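Local coordinates for GTP-binding protein (Thermus thermophilus, PDB 2DBY) that binds guanine nucleotides such as GDP and is probably a ribosome-binding ATPase of the YchF/OLA1 subfamily of OBG GTPases, at residues A[97-110]-A[199-211]. Numbering follows the deposited sequence.
Sequences IREVAAIAHVLRCF and LTAKPVIYVANVA. With GDP (guanosine-5'-diphosphate), chain B; FMT (formic acid), chain C.
I97 on helix 91-98 sets CG2 against L199 CD2, and R98 lays its aliphatic CG and its guanidinium on the same leucine, whose CD2 lies 3.3 Å from R98 NH1 while CD1 sits over one guanidinium face. K202 reaches back to the turn that follows: its chain runs extended to CE and bends at the last torsion (chi4 -73°), which brings NZ to 2.7 Å from V100 O, close to the line of that carbonyl, with a weak second bond to R98 O. With an alanine here the V100 carbonyl is likely to lose this donor, and the I97 carbonyl its cover from CE. Seven backbone bonds, alternating between the partners, join I103-C109 to P203-N209 as adjacent parallel strands of the OBG-type G domain. A104 CB meets V207 CG2 at 3.9 Å on the face that also carries V106, which touches V12 of the P-loop. H105 and L107 point to the other face, which helix 124-156 covers. H105 ND1 donates to a formate, probably from the crystallisation liquor, whereas L107 sets CD1 over the Y206 ring, a CH-pi contact 4.3 Å from the centroid. R108 bends at chi3 (-62°) and gives GDP O4' a weak bond from NH2. C109 packs SG on A208 CB. F110 holds CE2 3.4 Å from N209 ND2, its ring nearly perpendicular (87°) to the amide, and lays one face against the guanine. N209, which probably begins the NxxE-type G4 motif, is pinned by V12 O, which accepts from ND2, and by A243 N, which donates to OD1. The neighbouring strands thus end together at the nucleotide, and their apolar and backbone pairing gives way to polar and aromatic groups around the base and ribose.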
ATOM      1  N   ILE A  97      -4.583   2.802  14.158  1.00 14.95           N
ATOM      2  CA  ILE A  97      -3.506   3.296  13.274  1.00 13.68           C
ATOM      3  C   ILE A  97      -2.242   2.443  13.426  1.00 17.91           C
ATOM      4  O   ILE A  97      -1.509   2.184  12.452  1.00 13.66           O
ATOM      5  CB  ILE A  97      -3.141   4.783  13.600  1.00 15.06           C
ATOM      6  CG1 ILE A  97      -4.218   5.707  13.063  1.00 19.57           C
ATOM      7  CG2 ILE A  97      -1.786   5.157  12.959  1.00 18.18           C
ATOM      8  CD1 ILE A  97      -4.185   5.812  11.566  1.00 19.19           C
ATOM      9  N   ARG A  98      -1.968   2.007  14.654  1.00 15.13           N
ATOM     10  CA  ARG A  98      -0.790   1.193  14.888  1.00 19.22           C
ATOM     11  C   ARG A  98      -0.812  -0.091  14.081  1.00 20.89           C
ATOM     12  O   ARG A  98       0.240  -0.605  13.726  1.00 20.99           O
ATOM     13  CB  ARG A  98      -0.658   0.846  16.380  1.00 23.62           C
ATOM     14  CG  ARG A  98      -0.361   2.059  17.242  1.00 29.21           C
ATOM     15  CD  ARG A  98      -0.170   1.726  18.728  1.00 35.51           C
ATOM     16  NE  ARG A  98       0.119   2.944  19.489  1.00 37.51           N
ATOM     17  CZ  ARG A  98       1.213   3.691  19.311  1.00 43.31           C
ATOM     18  NH1 ARG A  98       2.116   3.335  18.405  1.00 45.03           N
ATOM     19  NH2 ARG A  98       1.405   4.799  20.027  1.00 36.37           N
ATOM     20  N   GLU A  99      -2.006  -0.603  13.792  1.00 14.02           N
ATOM     21  CA  GLU A  99      -2.132  -1.872  13.055  1.00 19.75           C
ATOM     22  C   GLU A  99      -2.042  -1.809  11.520  1.00 20.91           C
ATOM     23  O   GLU A  99      -2.137  -2.852  10.859  1.00 21.04           O
ATOM     24  CB  GLU A  99      -3.448  -2.567  13.415  1.00 24.80           C
ATOM     25  CG  GLU A  99      -3.670  -2.824  14.883  1.00 30.65           C
ATOM     26  CD  GLU A  99      -5.074  -3.364  15.151  1.00 46.41           C
ATOM     27  OE1 GLU A  99      -6.072  -2.734  14.719  1.00 45.98           O
ATOM     28  OE2 GLU A  99      -5.181  -4.427  15.798  1.00 51.19           O
ATOM     29  N   VAL A 100      -1.894  -0.624  10.929  1.00 14.42           N
ATOM     30  CA  VAL A 100      -1.775  -0.579   9.469  1.00 12.25           C
ATOM     31  C   VAL A 100      -0.374  -0.115   9.087  1.00 15.34           C
ATOM     32  O   VAL A 100       0.315   0.493   9.898  1.00 15.29           O
ATOM     33  CB  VAL A 100      -2.815   0.359   8.828  1.00 13.20           C
ATOM     34  CG1 VAL A 100      -4.222  -0.240   9.049  1.00 15.63           C
ATOM     35  CG2 VAL A 100      -2.721   1.759   9.442  1.00 13.14           C
ATOM     36  N   ALA A 101       0.027  -0.401   7.851  1.00 12.05           N
ATOM     37  CA  ALA A 101       1.370  -0.060   7.359  1.00 12.98           C
ATOM     38  C   ALA A 101       1.493   1.299   6.689  1.00 13.19           C
ATOM     39  O   ALA A 101       2.592   1.833   6.546  1.00 16.80           O
ATOM     40  CB  ALA A 101       1.833  -1.138   6.396  1.00 17.24           C
ATOM     41  N   ALA A 102       0.366   1.836   6.252  1.00 10.33           N
ATOM     42  CA  ALA A 102       0.315   3.147   5.604  1.00 11.80           C
ATOM     43  C   ALA A 102      -1.030   3.772   5.932  1.00 12.75           C
ATOM     44  O   ALA A 102      -1.972   3.069   6.333  1.00 11.74           O
ATOM     45  CB  ALA A 102       0.525   3.018   4.056  1.00 13.04           C
ATOM     46  N   ILE A 103      -1.125   5.089   5.746  1.00 11.64           N
ATOM     47  CA  ILE A 103      -2.322   5.846   6.064  1.00 11.00           C
ATOM     48  C   ILE A 103      -2.783   6.631   4.829  1.00 12.66           C
ATOM     49  O   ILE A 103      -1.964   7.222   4.121  1.00 12.48           O
ATOM     50  CB  ILE A 103      -2.010   6.869   7.205  1.00 13.96           C
ATOM     51  CG1 ILE A 103      -1.607   6.109   8.473  1.00 15.90           C
ATOM     52  CG2 ILE A 103      -3.214   7.792   7.422  1.00 14.46           C
ATOM     53  CD1 ILE A 103      -1.124   7.010   9.615  1.00 17.83           C
ATOM     54  N   ALA A 104      -4.082   6.629   4.566  1.00 11.77           N
ATOM     55  CA  ALA A 104      -4.614   7.406   3.452  1.00  9.12           C
ATOM     56  C   ALA A 104      -5.641   8.314   4.140  1.00 11.64           C
ATOM     57  O   ALA A 104      -6.619   7.845   4.735  1.00 15.96           O
ATOM     58  CB  ALA A 104      -5.282   6.485   2.413  1.00 13.30           C
ATOM     59  N   HIS A 105      -5.418   9.617   4.057  1.00 12.32           N
ATOM     60  CA  HIS A 105      -6.280  10.582   4.732  1.00 10.50           C
ATOM     61  C   HIS A 105      -7.153  11.274   3.705  1.00 10.52           C
ATOM     62  O   HIS A 105      -6.649  11.962   2.816  1.00 12.11           O
ATOM     63  CB  HIS A 105      -5.386  11.609   5.491  1.00 14.72           C
ATOM     64  CG  HIS A 105      -6.144  12.553   6.387  1.00 13.56           C
ATOM     65  ND1 HIS A 105      -5.527  13.268   7.396  1.00 15.29           N
ATOM     66  CD2 HIS A 105      -7.460  12.882   6.446  1.00 17.29           C
ATOM     67  CE1 HIS A 105      -6.427  13.996   8.036  1.00 15.63           C
ATOM     68  NE2 HIS A 105      -7.610  13.783   7.478  1.00 16.23           N
ATOM     69  N   VAL A 106      -8.468  11.099   3.839  1.00  9.97           N
ATOM     70  CA  VAL A 106      -9.423  11.702   2.908  1.00 10.63           C
ATOM     71  C   VAL A 106      -9.629  13.157   3.331  1.00 12.41           C
ATOM     72  O   VAL A 106      -9.978  13.440   4.472  1.00 14.52           O
ATOM     73  CB  VAL A 106     -10.773  10.962   2.951  1.00 10.23           C
ATOM     74  CG1 VAL A 106     -11.771  11.608   1.968  1.00 11.25           C
ATOM     75  CG2 VAL A 106     -10.543   9.467   2.615  1.00 13.51           C
ATOM     76  N   LEU A 107      -9.416  14.065   2.388  1.00 10.81           N
ATOM     77  CA  LEU A 107      -9.538  15.498   2.646  1.00 10.08           C
ATOM     78  C   LEU A 107     -10.564  16.055   1.663  1.00 13.74           C
ATOM     79  O   LEU A 107     -10.475  15.810   0.449  1.00 15.09           O
ATOM     80  CB  LEU A 107      -8.167  16.144   2.416  1.00 12.40           C
ATOM     81  CG  LEU A 107      -7.039  15.655   3.322  1.00 10.47           C
ATOM     82  CD1 LEU A 107      -5.702  16.243   2.821  1.00 15.21           C
ATOM     83  CD2 LEU A 107      -7.320  16.129   4.762  1.00 12.97           C
ATOM     84  N   ARG A 108     -11.545  16.795   2.180  1.00 15.32           N
ATOM     85  CA  ARG A 108     -12.573  17.344   1.312  1.00 12.43           C
ATOM     86  C   ARG A 108     -12.081  18.568   0.526  1.00 17.80           C
ATOM     87  O   ARG A 108     -11.640  19.572   1.118  1.00 18.43           O
ATOM     88  CB  ARG A 108     -13.821  17.695   2.142  1.00 18.58           C
ATOM     89  CG  ARG A 108     -14.789  18.616   1.406  1.00 22.04           C
ATOM     90  CD  ARG A 108     -16.145  18.664   2.083  1.00 35.08           C
ATOM     91  NE  ARG A 108     -16.735  17.336   2.075  1.00 47.10           N
ATOM     92  CZ  ARG A 108     -18.035  17.085   2.172  1.00 56.86           C
ATOM     93  NH1 ARG A 108     -18.904  18.082   2.285  1.00 59.02           N
ATOM     94  NH2 ARG A 108     -18.463  15.830   2.158  1.00 58.83           N
ATOM     95  N   CYS A 109     -12.134  18.476  -0.799  1.00 15.91           N
ATOM     96  CA  CYS A 109     -11.708  19.573  -1.661  1.00 17.23           C
ATOM     97  C   CYS A 109     -12.803  20.110  -2.585  1.00 19.16           C
ATOM     98  O   CYS A 109     -12.510  20.593  -3.681  1.00 23.84           O
ATOM     99  CB  CYS A 109     -10.493  19.182  -2.510  1.00 14.60           C
ATOM    100  SG  CYS A 109      -9.010  18.812  -1.518  1.00 17.44           S
ATOM    101  N   PHE A 110     -14.057  20.005  -2.165  1.00 20.05           N
ATOM    102  CA  PHE A 110     -15.180  20.544  -2.955  1.00 25.68           C
ATOM    103  C   PHE A 110     -16.251  21.010  -1.968  1.00 29.72           C
ATOM    104  O   PHE A 110     -16.278  20.559  -0.827  1.00 25.29           O
ATOM    105  CB  PHE A 110     -15.772  19.469  -3.859  1.00 27.45           C
ATOM    106  CG  PHE A 110     -16.413  18.355  -3.106  1.00 29.87           C
ATOM    107  CD1 PHE A 110     -17.682  18.516  -2.549  1.00 33.91           C
ATOM    108  CD2 PHE A 110     -15.709  17.189  -2.849  1.00 32.80           C
ATOM    109  CE1 PHE A 110     -18.231  17.536  -1.737  1.00 36.44           C
ATOM    110  CE2 PHE A 110     -16.246  16.200  -2.037  1.00 34.75           C
ATOM    111  CZ  PHE A 110     -17.508  16.373  -1.476  1.00 40.57           C
ATOM    112  N   LEU A 199       4.204   6.174  14.597  1.00 10.78           N
ATOM    113  CA  LEU A 199       3.017   6.408  13.786  1.00  9.14           C
ATOM    114  C   LEU A 199       3.279   7.358  12.617  1.00 11.69           C
ATOM    115  O   LEU A 199       2.752   7.151  11.505  1.00 12.74           O
ATOM    116  CB  LEU A 199       1.894   6.964  14.662  1.00  9.80           C
ATOM    117  CG  LEU A 199       1.562   6.071  15.866  1.00 11.83           C
ATOM    118  CD1 LEU A 199       0.332   6.667  16.538  1.00 17.58           C
ATOM    119  CD2 LEU A 199       1.271   4.589  15.453  1.00 14.36           C
ATOM    120  N   THR A 200       4.081   8.394  12.854  1.00 11.50           N
ATOM    121  CA  THR A 200       4.377   9.364  11.805  1.00 10.13           C
ATOM    122  C   THR A 200       5.464   8.905  10.840  1.00  7.89           C
ATOM    123  O   THR A 200       5.828   9.648   9.925  1.00 10.74           O
ATOM    124  CB  THR A 200       4.767  10.763  12.369  1.00  9.81           C
ATOM    125  OG1 THR A 200       5.936  10.640  13.179  1.00 11.22           O
ATOM    126  CG2 THR A 200       3.625  11.335  13.210  1.00 12.49           C
ATOM    127  N   ALA A 201       5.962   7.686  11.039  1.00  9.44           N
ATOM    128  CA  ALA A 201       6.951   7.099  10.123  1.00 10.26           C
ATOM    129  C   ALA A 201       6.207   6.319   9.014  1.00 10.87           C
ATOM    130  O   ALA A 201       6.800   5.982   7.969  1.00 11.66           O
ATOM    131  CB  ALA A 201       7.922   6.157  10.894  1.00 11.03           C
ATOM    132  N   LYS A 202       4.925   6.020   9.230  1.00 10.43           N
ATOM    133  CA  LYS A 202       4.156   5.301   8.207  1.00 12.14           C
ATOM    134  C   LYS A 202       3.947   6.192   6.974  1.00 12.92           C
ATOM    135  O   LYS A 202       3.684   7.401   7.091  1.00 11.92           O
ATOM    136  CB  LYS A 202       2.774   4.867   8.760  1.00 10.69           C
ATOM    137  CG  LYS A 202       2.860   3.997  10.028  1.00 12.85           C
ATOM    138  CD  LYS A 202       1.473   3.732  10.638  1.00 14.35           C
ATOM    139  CE  LYS A 202       1.574   2.994  11.978  1.00 16.57           C
ATOM    140  NZ  LYS A 202       1.960   1.557  11.822  1.00 14.79           N
ATOM    141  N   PRO A 203       4.068   5.609   5.773  1.00 10.27           N
ATOM    142  CA  PRO A 203       3.866   6.407   4.556  1.00 11.59           C
ATOM    143  C   PRO A 203       2.444   6.941   4.572  1.00 12.61           C
ATOM    144  O   PRO A 203       1.521   6.285   5.085  1.00 12.58           O
ATOM    145  CB  PRO A 203       4.057   5.389   3.435  1.00 14.88           C
ATOM    146  CG  PRO A 203       5.031   4.423   4.029  1.00 15.96           C
ATOM    147  CD  PRO A 203       4.569   4.261   5.447  1.00 12.40           C
ATOM    148  N   VAL A 204       2.257   8.104   3.964  1.00  9.29           N
ATOM    149  CA  VAL A 204       0.930   8.723   3.928  1.00 10.71           C
ATOM    150  C   VAL A 204       0.521   9.104   2.521  1.00 13.39           C
ATOM    151  O   VAL A 204       1.375   9.534   1.716  1.00 13.04           O
ATOM    152  CB  VAL A 204       0.894  10.026   4.771  1.00 11.59           C
ATOM    153  CG1 VAL A 204      -0.417  10.795   4.481  1.00 15.37           C
ATOM    154  CG2 VAL A 204       0.997   9.716   6.262  1.00 13.55           C
ATOM    155  N   ILE A 205      -0.766   8.895   2.227  1.00 11.81           N
ATOM    156  CA  ILE A 205      -1.361   9.310   0.949  1.00 10.90           C
ATOM    157  C   ILE A 205      -2.464  10.307   1.311  1.00 14.10           C
ATOM    158  O   ILE A 205      -3.298  10.014   2.153  1.00 11.95           O
ATOM    159  CB  ILE A 205      -2.052   8.130   0.229  1.00 10.79           C
ATOM    160  CG1 ILE A 205      -1.048   7.037  -0.109  1.00 12.11           C
ATOM    161  CG2 ILE A 205      -2.764   8.644  -1.059  1.00 11.77           C
ATOM    162  CD1 ILE A 205      -1.742   5.684  -0.331  1.00 12.11           C
ATOM    163  N   TYR A 206      -2.461  11.499   0.722  1.00 11.35           N
ATOM    164  CA  TYR A 206      -3.537  12.437   0.990  1.00 12.97           C
ATOM    165  C   TYR A 206      -4.501  12.156  -0.162  1.00 13.84           C
ATOM    166  O   TYR A 206      -4.100  12.233  -1.325  1.00 12.71           O
ATOM    167  CB  TYR A 206      -3.055  13.880   0.872  1.00 12.08           C
ATOM    168  CG  TYR A 206      -2.314  14.423   2.078  1.00 13.70           C
ATOM    169  CD1 TYR A 206      -1.540  15.572   1.959  1.00 19.17           C
ATOM    170  CD2 TYR A 206      -2.405  13.818   3.318  1.00 17.24           C
ATOM    171  CE1 TYR A 206      -0.871  16.108   3.049  1.00 23.06           C
ATOM    172  CE2 TYR A 206      -1.743  14.343   4.431  1.00 18.18           C
ATOM    173  CZ  TYR A 206      -0.975  15.497   4.279  1.00 23.27           C
ATOM    174  OH  TYR A 206      -0.321  16.044   5.359  1.00 26.19           O
ATOM    175  N   VAL A 207      -5.749  11.823   0.160  1.00 10.63           N
ATOM    176  CA  VAL A 207      -6.744  11.510  -0.871  1.00 10.93           C
ATOM    177  C   VAL A 207      -7.623  12.748  -1.000  1.00 12.58           C
ATOM    178  O   VAL A 207      -8.462  13.019  -0.134  1.00 12.24           O
ATOM    179  CB  VAL A 207      -7.609  10.287  -0.436  1.00 13.57           C
ATOM    180  CG1 VAL A 207      -8.639   9.962  -1.508  1.00 12.95           C
ATOM    181  CG2 VAL A 207      -6.711   9.077  -0.197  1.00 13.48           C
ATOM    182  N   ALA A 208      -7.395  13.517  -2.056  1.00 13.36           N
ATOM    183  CA  ALA A 208      -8.174  14.745  -2.277  1.00 13.06           C
ATOM    184  C   ALA A 208      -9.507  14.374  -2.903  1.00 11.94           C
ATOM    185  O   ALA A 208      -9.552  13.968  -4.069  1.00 12.32           O
ATOM    186  CB  ALA A 208      -7.397  15.716  -3.204  1.00 14.83           C
ATOM    187  N   ASN A 209     -10.582  14.491  -2.126  1.00 10.20           N
ATOM    188  CA  ASN A 209     -11.930  14.170  -2.616  1.00 13.89           C
ATOM    189  C   ASN A 209     -12.461  15.411  -3.321  1.00 14.42           C
ATOM    190  O   ASN A 209     -12.582  16.476  -2.711  1.00 16.57           O
ATOM    191  CB  ASN A 209     -12.843  13.789  -1.451  1.00 14.15           C
ATOM    192  CG  ASN A 209     -14.162  13.204  -1.917  1.00 18.99           C
ATOM    193  OD1 ASN A 209     -14.310  12.812  -3.087  1.00 16.17           O
ATOM    194  ND2 ASN A 209     -15.118  13.125  -1.017  1.00 18.82           N
ATOM    195  N   VAL A 210     -12.766  15.271  -4.605  1.00 13.02           N
ATOM    196  CA  VAL A 210     -13.234  16.390  -5.396  1.00 13.01           C
ATOM    197  C   VAL A 210     -14.534  16.077  -6.133  1.00 14.53           C
ATOM    198  O   VAL A 210     -14.978  14.931  -6.169  1.00 13.32           O
ATOM    199  CB  VAL A 210     -12.193  16.785  -6.492  1.00 14.81           C
ATOM    200  CG1 VAL A 210     -10.892  17.223  -5.839  1.00 15.58           C
ATOM    201  CG2 VAL A 210     -11.899  15.590  -7.437  1.00 13.61           C
ATOM    202  N   ALA A 211     -15.132  17.118  -6.703  1.00 14.64           N
ATOM    203  CA  ALA A 211     -16.326  16.939  -7.523  1.00 19.16           C
ATOM    204  C   ALA A 211     -15.781  16.287  -8.807  1.00 17.41           C
ATOM    205  O   ALA A 211     -14.651  16.563  -9.208  1.00 16.81           O
ATOM    206  CB  ALA A 211     -16.949  18.294  -7.835  1.00 19.09           C
TER
HETATM  207  PB  GDP B 501     -17.952  11.104   6.043  0.62 27.51           P
HETATM  208  O1B GDP B 501     -18.561  11.900   7.188  0.62 26.09           O
HETATM  209  O2B GDP B 501     -16.377  11.446   5.854  0.62 12.57           O
HETATM  210  O3B GDP B 501     -18.386   9.649   5.878  0.62 23.11           O
HETATM  211  O3A GDP B 501     -18.614  11.829   4.732  0.62 27.76           O
HETATM  212  PA  GDP B 501     -19.779  11.311   3.742  0.62 36.75           P
HETATM  213  O1A GDP B 501     -19.371  10.059   3.095  0.62 19.44           O
HETATM  214  O2A GDP B 501     -21.142  11.081   4.567  0.62 33.40           O
HETATM  215  O5' GDP B 501     -20.010  12.434   2.603  0.62 40.67           O
HETATM  216  C5' GDP B 501     -20.468  13.646   3.214  0.62 49.07           C
HETATM  217  C4' GDP B 501     -21.323  14.429   2.186  0.62 51.81           C
HETATM  218  O4' GDP B 501     -20.553  14.787   0.971  0.62 53.64           O
HETATM  219  C3' GDP B 501     -22.520  13.663   1.640  0.62 52.74           C
HETATM  220  O3' GDP B 501     -23.863  14.131   1.518  0.62 57.49           O
HETATM  221  C2' GDP B 501     -21.923  12.946   0.401  0.62 54.44           C
HETATM  222  O2' GDP B 501     -23.020  12.730  -0.519  0.62 57.11           O
HETATM  223  C1' GDP B 501     -21.141  14.097  -0.214  0.62 52.49           C
HETATM  224  N9  GDP B 501     -20.017  13.648  -1.085  0.62 47.77           N
HETATM  225  C8  GDP B 501     -19.041  12.720  -0.769  0.62 44.91           C
HETATM  226  N7  GDP B 501     -18.206  12.577  -1.762  0.62 36.19           N
HETATM  227  C5  GDP B 501     -18.584  13.395  -2.780  0.62 41.36           C
HETATM  228  C6  GDP B 501     -18.067  13.674  -4.091  0.62 38.65           C
HETATM  229  O6  GDP B 501     -17.078  13.104  -4.487  0.62 21.73           O
HETATM  230  N1  GDP B 501     -18.718  14.597  -4.887  0.62 38.06           N
HETATM  231  C2  GDP B 501     -19.850  15.243  -4.425  0.62 44.46           C
HETATM  232  N2  GDP B 501     -20.477  16.157  -5.234  0.62 45.35           N
HETATM  233  N3  GDP B 501     -20.343  14.995  -3.204  0.62 46.55           N
HETATM  234  C4  GDP B 501     -19.751  14.093  -2.361  0.62 44.82           C
HETATM  235  C   FMT C 401      -2.559  12.394   8.088  1.00 35.49           C
HETATM  236  O1  FMT C 401      -2.687  13.616   8.093  1.00 23.98           O
HETATM  237  O2  FMT C 401      -1.406  11.820   8.536  1.00 40.95           O
HETATM  238  O   HOH W   1     -14.051  19.823  -6.489  1.00 21.97           O